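Local coordinates for cytosolic IMP-GMP specific 5'-nucleotidase (PDB 4OHF), which probably hydrolyses nucleoside 5'-monophosphates such as IMP and GMP to nucleosides and phosphate, and binds magnesium and GMP at separate places, at residues 72-77 / 131-136; 76-81 / 106-111; 82-87 / 112-117; 92-97 / 403-408. All blocks are in the same frame, centred on the assembly; numbering follows the deposited sequence.

The four contacts cover both faces of one small antiparallel sheet. Interaction 1 uses strand 73-75, interactions 2 and 3 use strand 80-84, and interaction 4 uses strand 90-95, three neighbours in that sheet; centres lie 11 to 15 Å apart. Interactions 1 and 4 cover one face, with helix 129-143 and the loop at 403-408; interactions 2 and 3 cover the other, with helix 102-109 and the loop that follows it. Interaction 3 is nested within the chain loop that interaction 1 closes, whereas interaction 4 brings back a segment some 300 residues later. Interaction 3 alone reaches bound GMP, through Arg86 and Tyr87, just past the end of strand 80-84, at a subunit interface.

Interaction 1. Residues 72-77 / 131-136; sequences LVIDSK and AFCILY
Ile74 is the bump of this contact, and Phe132, Cys133 and Tyr136, on the side of helix 129-143 that faces the sheet, form the hollow that receives it. The motif is a helix laid on one face of an antiparallel sheet, in the insertion between two strands of the HAD-like core, consistent with a cap domain. Strand 73-75 and the helix run at 34°, with axes 9.7 Å apart, close enough for side chains of the strand and the helix to interdigitate.

The two branches of Ile74 divide the hollow. CG1 lies beside the backbone N (chi1 -70°) and carries CD1 to the Phe132 ring, which it meets obliquely. CG2 turns the other way and sits over a face of the Tyr136 ring, 4.2 Å from its centroid and 29° off the normal, a CH-pi contact. Both aromatic side chains extend from the helix with CG anti to the backbone N, one helical turn apart, so their rings form two walls with the isoleucine wedged against them.

Beyond the wedge, the Tyr136 hydroxyl makes a weak hydrogen bond to Tyr153 O, while Ser76 OG is bonded to Asn120 O. Helix 153-170 touches Phe132, Tyr136 and Ser76. Just before the strand a shallower bump meets the helix: Leu72 CB rests 3.9 Å from Cys133 SG.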
# COMPACT_ATOMS: atom_id res chain seq x y z
N LEU B 72 -5.39 13.47 21.57
CA LEU B 72 -6.38 12.41 21.44
C LEU B 72 -6.56 11.92 20.01
O LEU B 72 -6.24 12.64 19.05
CB LEU B 72 -7.73 12.87 21.99
CG LEU B 72 -7.69 13.37 23.44
CD1 LEU B 72 -9.12 13.59 23.94
CD2 LEU B 72 -6.94 12.36 24.32
N VAL B 73 -7.07 10.70 19.87
CA VAL B 73 -7.29 10.09 18.57
C VAL B 73 -8.77 9.80 18.33
O VAL B 73 -9.47 9.29 19.22
CB VAL B 73 -6.53 8.74 18.44
CG1 VAL B 73 -6.89 8.08 17.12
CG2 VAL B 73 -5.03 8.97 18.55
N ILE B 74 -9.26 10.10 17.14
CA ILE B 74 -10.65 9.85 16.82
C ILE B 74 -10.88 8.57 16.01
O ILE B 74 -10.30 8.39 14.93
CB ILE B 74 -11.29 11.03 16.09
CG1 ILE B 74 -11.42 12.21 17.05
CG2 ILE B 74 -12.65 10.64 15.52
CD1 ILE B 74 -12.18 13.41 16.48
N ASP B 75 -11.71 7.69 16.55
CA ASP B 75 -12.06 6.44 15.89
C ASP B 75 -13.40 6.74 15.21
O ASP B 75 -14.46 6.55 15.81
CB ASP B 75 -12.22 5.32 16.94
CG ASP B 75 -12.68 4.00 16.34
OD1 ASP B 75 -12.62 2.98 17.06
OD2 ASP B 75 -13.11 3.98 15.16
N SER B 76 -13.32 7.24 13.98
CA SER B 76 -14.51 7.62 13.22
C SER B 76 -15.46 6.45 13.01
O SER B 76 -16.68 6.61 13.03
CB SER B 76 -14.11 8.24 11.88
OG SER B 76 -13.19 7.41 11.18
N LYS B 77 -14.89 5.27 12.82
CA LYS B 77 -15.67 4.07 12.59
C LYS B 77 -16.72 3.89 13.69
O LYS B 77 -17.91 3.76 13.40
CB LYS B 77 -14.74 2.86 12.54
CG LYS B 77 -15.42 1.49 12.42
CD LYS B 77 -14.43 0.40 12.83
CE LYS B 77 -15.01 -1.01 12.79
NZ LYS B 77 -14.12 -1.96 13.53
N ALA B 131 -11.06 21.30 19.66
CA ALA B 131 -12.43 21.68 19.32
C ALA B 131 -13.07 20.50 18.57
O ALA B 131 -14.22 20.14 18.83
CB ALA B 131 -12.43 22.92 18.43
N PHE B 132 -12.30 19.90 17.67
CA PHE B 132 -12.80 18.77 16.89
C PHE B 132 -13.32 17.68 17.82
O PHE B 132 -14.44 17.19 17.64
CB PHE B 132 -11.68 18.20 16.01
CG PHE B 132 -12.17 17.31 14.90
CD1 PHE B 132 -13.00 16.22 15.16
CD2 PHE B 132 -11.79 17.55 13.58
CE1 PHE B 132 -13.45 15.39 14.13
CE2 PHE B 132 -12.23 16.72 12.54
CZ PHE B 132 -13.06 15.63 12.82
N CYS B 133 -12.51 17.31 18.81
CA CYS B 133 -12.89 16.26 19.77
C CYS B 133 -14.14 16.59 20.55
O CYS B 133 -15.05 15.76 20.64
CB CYS B 133 -11.74 15.99 20.74
SG CYS B 133 -10.38 15.05 20.04
N ILE B 134 -14.21 17.78 21.11
CA ILE B 134 -15.38 18.18 21.88
C ILE B 134 -16.63 18.12 21.00
O ILE B 134 -17.63 17.49 21.36
CB ILE B 134 -15.24 19.59 22.43
CG1 ILE B 134 -14.08 19.64 23.44
CG2 ILE B 134 -16.55 20.02 23.07
CD1 ILE B 134 -13.76 21.03 23.94
N LEU B 135 -16.57 18.77 19.84
CA LEU B 135 -17.71 18.77 18.94
C LEU B 135 -18.09 17.34 18.53
O LEU B 135 -19.24 16.94 18.69
CB LEU B 135 -17.40 19.58 17.69
CG LEU B 135 -18.57 19.68 16.70
CD1 LEU B 135 -19.77 20.23 17.42
CD2 LEU B 135 -18.22 20.56 15.51
N TYR B 136 -17.14 16.57 18.01
CA TYR B 136 -17.41 15.21 17.58
C TYR B 136 -18.04 14.41 18.71
O TYR B 136 -18.98 13.65 18.50
CB TYR B 136 -16.14 14.51 17.14
CG TYR B 136 -16.38 13.15 16.53
CD1 TYR B 136 -17.01 13.02 15.30
CD2 TYR B 136 -15.99 11.99 17.19
CE1 TYR B 136 -17.24 11.77 14.72
CE2 TYR B 136 -16.21 10.73 16.63
CZ TYR B 136 -16.83 10.63 15.40
OH TYR B 136 -17.06 9.38 14.86

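Interaction 2. Residues 76-81 / 106-111; sequences SKNGNI and KKIYRS
Asn78 and Ile108 bring the two backbones closest, their CA atoms 8.8 Å apart, where the turn between strands 73-75 and 80-84 faces the last turn of helix 102-109. The turn contains a G1 beta bulge in which Gly79, with positive phi, and Asn80 both face Asp75. The helix ends here as well: Arg110 is the first residue to leave helical geometry, also with positive phi.

Side chains span the distance. Asn78 and Ile108 pass alongside one another in opposite senses, and the methyl CG2 of Ile108 lies 3.8 Å from Asn78 ND2. That same methyl lies over part of one face of the Tyr109 ring, 3.7 Å above its plane and toward the rim. Tyr109 leaves the helix with CG beside its backbone N (chi1 -59°), and the ring carries the hydroxyl to the turn. There OH comes within 3.5 Å of Asn80 CB; the amide of Asn80 and the tyrosine ring slide past each other with their planes 63° apart.

The polar end of Tyr109 is held by strand 73-75: its hydroxyl is hydrogen-bonded to Asp75 OD1. The other carboxylate oxygen, Asp75 OD2, accepts from the backbone N of Asn78, and Asn78 ND2 stands 3.0 Å from Asp75 OD1. A buried carboxylate thus joins the helix end to the bulge, and polar groups gathered round it would probably favour its ionised form.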
# COMPACT_ATOMS: atom_id res chain seq x y z
N SER B 76 -13.32 7.24 13.98
CA SER B 76 -14.51 7.62 13.22
C SER B 76 -15.46 6.45 13.01
O SER B 76 -16.68 6.61 13.03
CB SER B 76 -14.11 8.24 11.88
OG SER B 76 -13.19 7.41 11.18
N LYS B 77 -14.89 5.27 12.82
CA LYS B 77 -15.67 4.07 12.59
C LYS B 77 -16.72 3.89 13.69
O LYS B 77 -17.91 3.76 13.40
CB LYS B 77 -14.74 2.86 12.54
CG LYS B 77 -15.42 1.49 12.42
CD LYS B 77 -14.43 0.40 12.83
CE LYS B 77 -15.01 -1.01 12.79
NZ LYS B 77 -14.12 -1.96 13.53
N ASN B 78 -16.30 3.90 14.95
CA ASN B 78 -17.22 3.68 16.05
C ASN B 78 -17.60 4.91 16.88
O ASN B 78 -18.13 4.77 17.99
CB ASN B 78 -16.66 2.61 16.98
CG ASN B 78 -16.11 1.43 16.22
OD1 ASN B 78 -16.78 0.88 15.35
ND2 ASN B 78 -14.87 1.04 16.53
N GLY B 79 -17.34 6.10 16.34
CA GLY B 79 -17.66 7.32 17.07
C GLY B 79 -17.04 7.38 18.46
O GLY B 79 -17.70 7.78 19.42
N ASN B 80 -15.78 6.99 18.57
CA ASN B 80 -15.07 7.00 19.85
C ASN B 80 -13.83 7.90 19.84
O ASN B 80 -13.30 8.24 18.79
CB ASN B 80 -14.65 5.58 20.24
CG ASN B 80 -15.82 4.63 20.40
OD1 ASN B 80 -16.85 4.98 20.99
ND2 ASN B 80 -15.67 3.42 19.88
N ILE B 81 -13.38 8.28 21.03
CA ILE B 81 -12.21 9.11 21.17
C ILE B 81 -11.24 8.38 22.09
O ILE B 81 -11.62 7.96 23.18
CB ILE B 81 -12.57 10.48 21.77
CG1 ILE B 81 -13.58 11.19 20.85
CG2 ILE B 81 -11.30 11.33 21.92
CD1 ILE B 81 -14.00 12.58 21.35
N LYS B 106 -12.51 -3.96 25.57
CA LYS B 106 -11.97 -5.20 25.02
C LYS B 106 -12.95 -5.84 24.05
O LYS B 106 -12.54 -6.57 23.15
CB LYS B 106 -11.60 -6.17 26.13
CG LYS B 106 -10.15 -6.03 26.57
CD LYS B 106 -9.19 -6.26 25.38
CE LYS B 106 -7.75 -5.91 25.72
NZ LYS B 106 -7.24 -6.70 26.88
N LYS B 107 -14.23 -5.58 24.24
CA LYS B 107 -15.25 -6.13 23.35
C LYS B 107 -15.11 -5.46 21.98
O LYS B 107 -15.08 -6.14 20.95
CB LYS B 107 -16.65 -5.86 23.90
CG LYS B 107 -16.88 -6.36 25.32
CD LYS B 107 -16.69 -7.86 25.45
CE LYS B 107 -17.01 -8.32 26.86
NZ LYS B 107 -18.39 -7.92 27.26
N ILE B 108 -15.02 -4.13 21.99
CA ILE B 108 -14.92 -3.34 20.77
C ILE B 108 -13.62 -3.46 19.98
O ILE B 108 -13.65 -3.64 18.76
CB ILE B 108 -15.13 -1.83 21.06
CG1 ILE B 108 -16.49 -1.61 21.72
CG2 ILE B 108 -15.04 -1.03 19.76
CD1 ILE B 108 -16.82 -0.14 21.97
N TYR B 109 -12.47 -3.37 20.65
CA TYR B 109 -11.20 -3.43 19.93
C TYR B 109 -10.52 -4.79 19.83
O TYR B 109 -9.56 -4.95 19.06
CB TYR B 109 -10.24 -2.38 20.51
CG TYR B 109 -10.81 -0.99 20.39
CD1 TYR B 109 -11.54 -0.43 21.43
CD2 TYR B 109 -10.72 -0.29 19.19
CE1 TYR B 109 -12.18 0.80 21.27
CE2 TYR B 109 -11.35 0.94 19.03
CZ TYR B 109 -12.08 1.47 20.07
OH TYR B 109 -12.75 2.66 19.90
N ARG B 110 -11.01 -5.76 20.60
CA ARG B 110 -10.45 -7.11 20.57
C ARG B 110 -8.92 -7.05 20.58
O ARG B 110 -8.25 -7.79 19.85
CB ARG B 110 -10.93 -7.83 19.30
CG ARG B 110 -11.24 -9.31 19.50
CD ARG B 110 -12.62 -9.51 20.11
NE ARG B 110 -13.66 -9.02 19.22
CZ ARG B 110 -14.97 -9.19 19.43
NH1 ARG B 110 -15.39 -9.85 20.51
NH2 ARG B 110 -15.85 -8.71 18.57
N SER B 111 -8.39 -6.15 21.40
CA SER B 111 -6.95 -5.94 21.54
C SER B 111 -6.78 -4.69 22.39
O SER B 111 -7.75 -4.01 22.72
CB SER B 111 -6.30 -5.74 20.17
OG SER B 111 -4.90 -5.56 20.29

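Interaction 3. Residues 82-87 / 112-117; sequences LKLSRY and IYVDLG. With 5GP (guanosine-5'-monophosphate), chain E.
Leu84 meets Val114 and Leu116 at the heart of this contact, and its side chain can be followed atom by atom. CB leaves strand 80-84 on the side of the loop at 112-117. CG then comes 3.9 Å from Val114 CG2. At the fork, CD1 leans back along its own strand to Leu82 CD1, 4.1 Å away, whereas CD2 goes forward: it lies 3.6 Å from Val114 CG2 and also meets Leu116 CD1 tip to tip. Val114 is shared, since its other methyl, CG1, faces Leu82 CD1. Tyr418 covers both Leu84 and Leu116 from helix 418-426.

Past the strand end the chain turns polar. Ser85 OG accepts from Tyr87 N at 3.2 Å, an ST turn, and also from Ala89 N. The turn brings the Tyr87 carbonyl oxygen near Tyr113, obliquely to its ring, while Ile112 CG2 sits over the centre of one face of that ring.

Arg86 folds at chi2 and chi3 so that CD lies over a face of the Tyr87 ring and NH1 reaches the guanine. Its bond to N7 of GMP is weak, 3.2 Å with an angle of 132°, made at the guanidinium edge and in its plane; O6 is 3.0 Å from the same NH1. Arg86 NE forms a salt bridge with Glu416, and Tyr87 OH is hydrogen-bonded to Asp424 of the second subunit, whose own Arg86 also binds this GMP. Such a nucleotide pocket between subunits, distinct from the magnesium site of Asp23, Asp25 and Asp303, is consistent with an allosteric site.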
# COMPACT_ATOMS: atom_id res chain seq x y z
N LEU B 82 -10.00 8.24 21.64
CA LEU B 82 -8.99 7.50 22.40
C LEU B 82 -7.74 8.23 22.88
O LEU B 82 -7.25 9.15 22.24
CB LEU B 82 -8.55 6.31 21.55
CG LEU B 82 -9.65 5.59 20.75
CD1 LEU B 82 -9.01 4.50 19.92
CD2 LEU B 82 -10.70 4.99 21.68
N LYS B 83 -7.23 7.76 24.02
CA LYS B 83 -6.00 8.26 24.65
C LYS B 83 -5.04 7.07 24.44
O LYS B 83 -5.18 6.03 25.07
CB LYS B 83 -6.22 8.45 26.16
CG LYS B 83 -5.51 9.65 26.81
CD LYS B 83 -4.00 9.64 26.70
CE LYS B 83 -3.37 10.80 27.45
NZ LYS B 83 -3.61 10.73 28.92
N LEU B 84 -4.06 7.23 23.56
CA LEU B 84 -3.12 6.15 23.27
C LEU B 84 -1.74 6.30 23.89
O LEU B 84 -1.31 7.40 24.21
CB LEU B 84 -2.97 5.99 21.76
CG LEU B 84 -3.97 5.15 20.97
CD1 LEU B 84 -5.36 5.20 21.57
CD2 LEU B 84 -3.98 5.66 19.55
N SER B 85 -1.05 5.18 24.04
CA SER B 85 0.31 5.17 24.58
C SER B 85 1.18 5.32 23.36
O SER B 85 0.67 5.26 22.24
CB SER B 85 0.62 3.82 25.22
OG SER B 85 0.76 2.82 24.22
N ARG B 86 2.48 5.49 23.56
CA ARG B 86 3.37 5.67 22.41
C ARG B 86 3.32 4.51 21.42
O ARG B 86 3.63 4.70 20.25
CB ARG B 86 4.82 5.89 22.86
CG ARG B 86 5.51 4.70 23.49
CD ARG B 86 6.96 4.60 22.98
NE ARG B 86 7.76 5.80 23.24
CZ ARG B 86 8.36 6.53 22.29
NH1 ARG B 86 8.24 6.18 21.01
NH2 ARG B 86 9.06 7.61 22.62
N TYR B 87 2.93 3.32 21.86
CA TYR B 87 2.86 2.19 20.95
C TYR B 87 1.44 1.90 20.52
O TYR B 87 1.16 0.84 19.96
CB TYR B 87 3.49 0.94 21.60
CG TYR B 87 4.98 1.08 21.80
CD1 TYR B 87 5.58 0.76 23.02
CD2 TYR B 87 5.79 1.59 20.78
CE1 TYR B 87 6.93 0.95 23.22
CE2 TYR B 87 7.14 1.79 20.98
CZ TYR B 87 7.70 1.47 22.20
OH TYR B 87 9.04 1.72 22.40
N ILE B 112 -5.54 -4.40 22.76
CA ILE B 112 -5.27 -3.20 23.55
C ILE B 112 -4.60 -2.19 22.62
O ILE B 112 -4.61 -0.98 22.88
CB ILE B 112 -4.33 -3.51 24.75
CG1 ILE B 112 -4.26 -2.30 25.69
CG2 ILE B 112 -2.93 -3.87 24.26
CD1 ILE B 112 -5.57 -1.98 26.39
N TYR B 113 -4.03 -2.69 21.52
CA TYR B 113 -3.35 -1.85 20.54
C TYR B 113 -4.23 -1.56 19.33
O TYR B 113 -5.03 -2.39 18.92
CB TYR B 113 -2.05 -2.53 20.06
CG TYR B 113 -1.10 -2.97 21.15
CD1 TYR B 113 -0.96 -4.32 21.47
CD2 TYR B 113 -0.31 -2.05 21.85
CE1 TYR B 113 -0.07 -4.74 22.45
CE2 TYR B 113 0.59 -2.46 22.83
CZ TYR B 113 0.70 -3.81 23.13
OH TYR B 113 1.59 -4.23 24.09
N VAL B 114 -4.06 -0.37 18.75
CA VAL B 114 -4.83 0.04 17.57
C VAL B 114 -3.85 0.38 16.47
O VAL B 114 -2.75 0.87 16.73
CB VAL B 114 -5.72 1.29 17.87
CG1 VAL B 114 -6.67 1.00 19.01
CG2 VAL B 114 -4.85 2.48 18.21
N ASP B 115 -4.24 0.13 15.22
CA ASP B 115 -3.37 0.41 14.10
C ASP B 115 -3.68 1.78 13.52
O ASP B 115 -4.69 1.94 12.82
CB ASP B 115 -3.55 -0.64 13.01
CG ASP B 115 -2.40 -0.66 12.02
OD1 ASP B 115 -1.85 0.41 11.71
OD2 ASP B 115 -2.06 -1.76 11.54
N LEU B 116 -2.83 2.77 13.80
CA LEU B 116 -3.04 4.12 13.30
C LEU B 116 -2.94 4.13 11.78
O LEU B 116 -3.42 5.04 11.12
CB LEU B 116 -2.02 5.11 13.88
CG LEU B 116 -2.06 5.45 15.39
CD1 LEU B 116 -3.42 5.97 15.78
CD2 LEU B 116 -1.71 4.21 16.21
N GLY B 117 -2.31 3.09 11.24
CA GLY B 117 -2.17 2.97 9.80
C GLY B 117 -3.55 2.88 9.16
O GLY B 117 -3.77 3.37 8.06
P 5GP E . 7.61 0.51 11.64
O1P 5GP E . 8.11 0.89 10.29
O2P 5GP E . 8.59 0.88 12.73
O3P 5GP E . 7.26 -0.97 11.74
O5' 5GP E . 6.21 1.26 11.91
C5' 5GP E . 6.10 2.68 11.90
C4' 5GP E . 5.45 3.20 13.18
O4' 5GP E . 6.05 2.82 14.42
C3' 5GP E . 5.31 4.73 13.31
O3' 5GP E . 4.50 5.35 12.26
C2' 5GP E . 4.72 4.83 14.70
O2' 5GP E . 3.24 4.85 14.61
C1' 5GP E . 5.30 3.59 15.43
N9 5GP E . 6.23 3.95 16.59
C8 5GP E . 5.90 4.24 17.86
N7 5GP E . 7.00 4.51 18.61
C5 5GP E . 8.07 4.37 17.78
C6 5GP E . 9.48 4.50 17.91
O6 5GP E . 9.96 4.82 19.03
N1 5GP E . 10.29 4.28 16.82
C2 5GP E . 9.79 3.94 15.61
N2 5GP E . 10.61 3.73 14.55
N3 5GP E . 8.41 3.81 15.44
C4 5GP E . 7.57 4.02 16.51

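Interaction 4. Residues 92-97 / 403-408; sequences LSYHGT and NPKWER
Trp406 presents one face of its indole to Tyr94, whose CE1 lies 4.1 Å above the plane and toward the rim. The two rings meet obliquely, their planes inclined at 42°, with the tyrosine and six-membered-ring centroids 4.7 Å apart. At the edge of the Tyr94 ring, in its plane, is the carbonyl carbon of Thr97. The motif is a loop laid across one face of an antiparallel sheet: the indole also touches Ile81 of strand 80-84 and Leu72, just ahead of strand 73-75.

Lys405 passes the tyrosine from its hydroxyl to its CE2-CD2 side. Its CB is 3.5 Å from Tyr94 OH, and a bend at chi3 brings CE to 3.7 Å from Tyr94 CE2. The chain thereby carries NZ to Asp67 O, the acceptor that Trp406 NE1 uses as well. Leu92 comes to the same side of the indole as Tyr94, near its CE3-CZ3 rim and obliquely, with CD2 3.4 Å from Glu407 OE2; the carboxylate has its salt bridge with Arg91.

The loop is tied within itself by an Asx motif: Asn403 OD1 accepts from Trp406 N at 2.7 Å, with the donor tilted 24° from the carbonyl plane.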
# COMPACT_ATOMS: atom_id res chain seq x y z
N LEU B 92 -7.23 4.89 27.68
CA LEU B 92 -8.62 5.12 28.02
C LEU B 92 -9.42 5.59 26.81
O LEU B 92 -8.87 6.15 25.87
CB LEU B 92 -8.74 6.08 29.21
CG LEU B 92 -8.08 7.45 29.22
CD1 LEU B 92 -8.85 8.36 28.30
CD2 LEU B 92 -8.11 8.01 30.64
N SER B 93 -10.72 5.33 26.84
CA SER B 93 -11.58 5.69 25.73
C SER B 93 -12.98 6.14 26.11
O SER B 93 -13.50 5.82 27.18
CB SER B 93 -11.68 4.51 24.75
OG SER B 93 -12.19 3.36 25.41
N TYR B 94 -13.59 6.90 25.20
CA TYR B 94 -14.94 7.41 25.39
C TYR B 94 -15.74 7.27 24.09
O TYR B 94 -15.18 7.35 22.99
CB TYR B 94 -14.91 8.90 25.78
CG TYR B 94 -14.46 9.22 27.20
CD1 TYR B 94 -13.14 9.01 27.60
CD2 TYR B 94 -15.35 9.76 28.13
CE1 TYR B 94 -12.72 9.33 28.90
CE2 TYR B 94 -14.94 10.09 29.43
CZ TYR B 94 -13.63 9.86 29.81
OH TYR B 94 -13.23 10.15 31.09
N HIS B 95 -17.04 7.03 24.23
CA HIS B 95 -17.92 6.96 23.08
C HIS B 95 -18.72 8.25 23.28
O HIS B 95 -19.61 8.30 24.12
CB HIS B 95 -18.85 5.75 23.13
CG HIS B 95 -19.80 5.67 21.97
ND1 HIS B 95 -19.40 5.27 20.71
CD2 HIS B 95 -21.11 5.97 21.87
CE1 HIS B 95 -20.43 5.33 19.89
NE2 HIS B 95 -21.48 5.75 20.56
N GLY B 96 -18.36 9.29 22.54
CA GLY B 96 -19.03 10.56 22.72
C GLY B 96 -18.55 11.13 24.04
O GLY B 96 -17.34 11.29 24.24
N THR B 97 -19.47 11.43 24.94
CA THR B 97 -19.10 11.99 26.24
C THR B 97 -19.00 10.88 27.27
O THR B 97 -18.32 11.01 28.28
CB THR B 97 -20.15 13.00 26.73
OG1 THR B 97 -20.29 14.05 25.76
CG2 THR B 97 -19.73 13.60 28.07
N ASN B 403 -6.50 17.16 33.91
CA ASN B 403 -7.80 17.07 33.27
C ASN B 403 -8.54 15.80 33.75
O ASN B 403 -8.05 14.68 33.57
CB ASN B 403 -7.59 17.05 31.75
CG ASN B 403 -8.88 16.84 30.99
OD1 ASN B 403 -9.44 15.74 31.01
ND2 ASN B 403 -9.36 17.90 30.33
N PRO B 404 -9.71 15.97 34.38
CA PRO B 404 -10.48 14.82 34.89
C PRO B 404 -10.79 13.68 33.92
O PRO B 404 -10.77 12.51 34.31
CB PRO B 404 -11.74 15.47 35.47
CG PRO B 404 -11.82 16.81 34.83
CD PRO B 404 -10.38 17.23 34.74
N LYS B 405 -11.09 14.00 32.67
CA LYS B 405 -11.39 12.96 31.70
C LYS B 405 -10.17 12.29 31.06
O LYS B 405 -10.17 11.08 30.82
CB LYS B 405 -12.27 13.51 30.58
CG LYS B 405 -13.68 13.91 30.99
CD LYS B 405 -14.44 14.62 29.85
CE LYS B 405 -14.83 13.68 28.71
NZ LYS B 405 -15.58 14.38 27.60
N TRP B 406 -9.12 13.07 30.80
CA TRP B 406 -7.97 12.53 30.08
C TRP B 406 -6.60 12.44 30.72
O TRP B 406 -5.69 11.85 30.14
CB TRP B 406 -7.84 13.27 28.75
CG TRP B 406 -9.09 13.31 27.98
CD1 TRP B 406 -10.03 14.32 27.97
CD2 TRP B 406 -9.59 12.29 27.14
NE1 TRP B 406 -11.09 13.97 27.17
CE2 TRP B 406 -10.84 12.72 26.64
CE3 TRP B 406 -9.11 11.04 26.74
CZ2 TRP B 406 -11.61 11.95 25.77
CZ3 TRP B 406 -9.87 10.27 25.88
CH2 TRP B 406 -11.11 10.73 25.40
N GLU B 407 -6.43 13.02 31.90
CA GLU B 407 -5.14 12.97 32.55
C GLU B 407 -4.15 13.83 31.75
O GLU B 407 -4.57 14.74 31.04
CB GLU B 407 -4.68 11.51 32.68
CG GLU B 407 -5.37 10.77 33.82
CD GLU B 407 -5.57 9.27 33.56
OE1 GLU B 407 -6.00 8.55 34.50
OE2 GLU B 407 -5.31 8.80 32.43
N ARG B 408 -2.86 13.52 31.84
CA ARG B 408 -1.82 14.30 31.16
C ARG B 408 -1.70 14.15 29.65
O ARG B 408 -2.02 13.11 29.08
CB ARG B 408 -0.45 13.98 31.76
CG ARG B 408 -0.16 14.76 33.02
CD ARG B 408 1.08 14.27 33.71
NE ARG B 408 0.76 13.24 34.68
CZ ARG B 408 1.66 12.68 35.48
NH1 ARG B 408 2.93 13.06 35.40
NH2 ARG B 408 1.30 11.75 36.35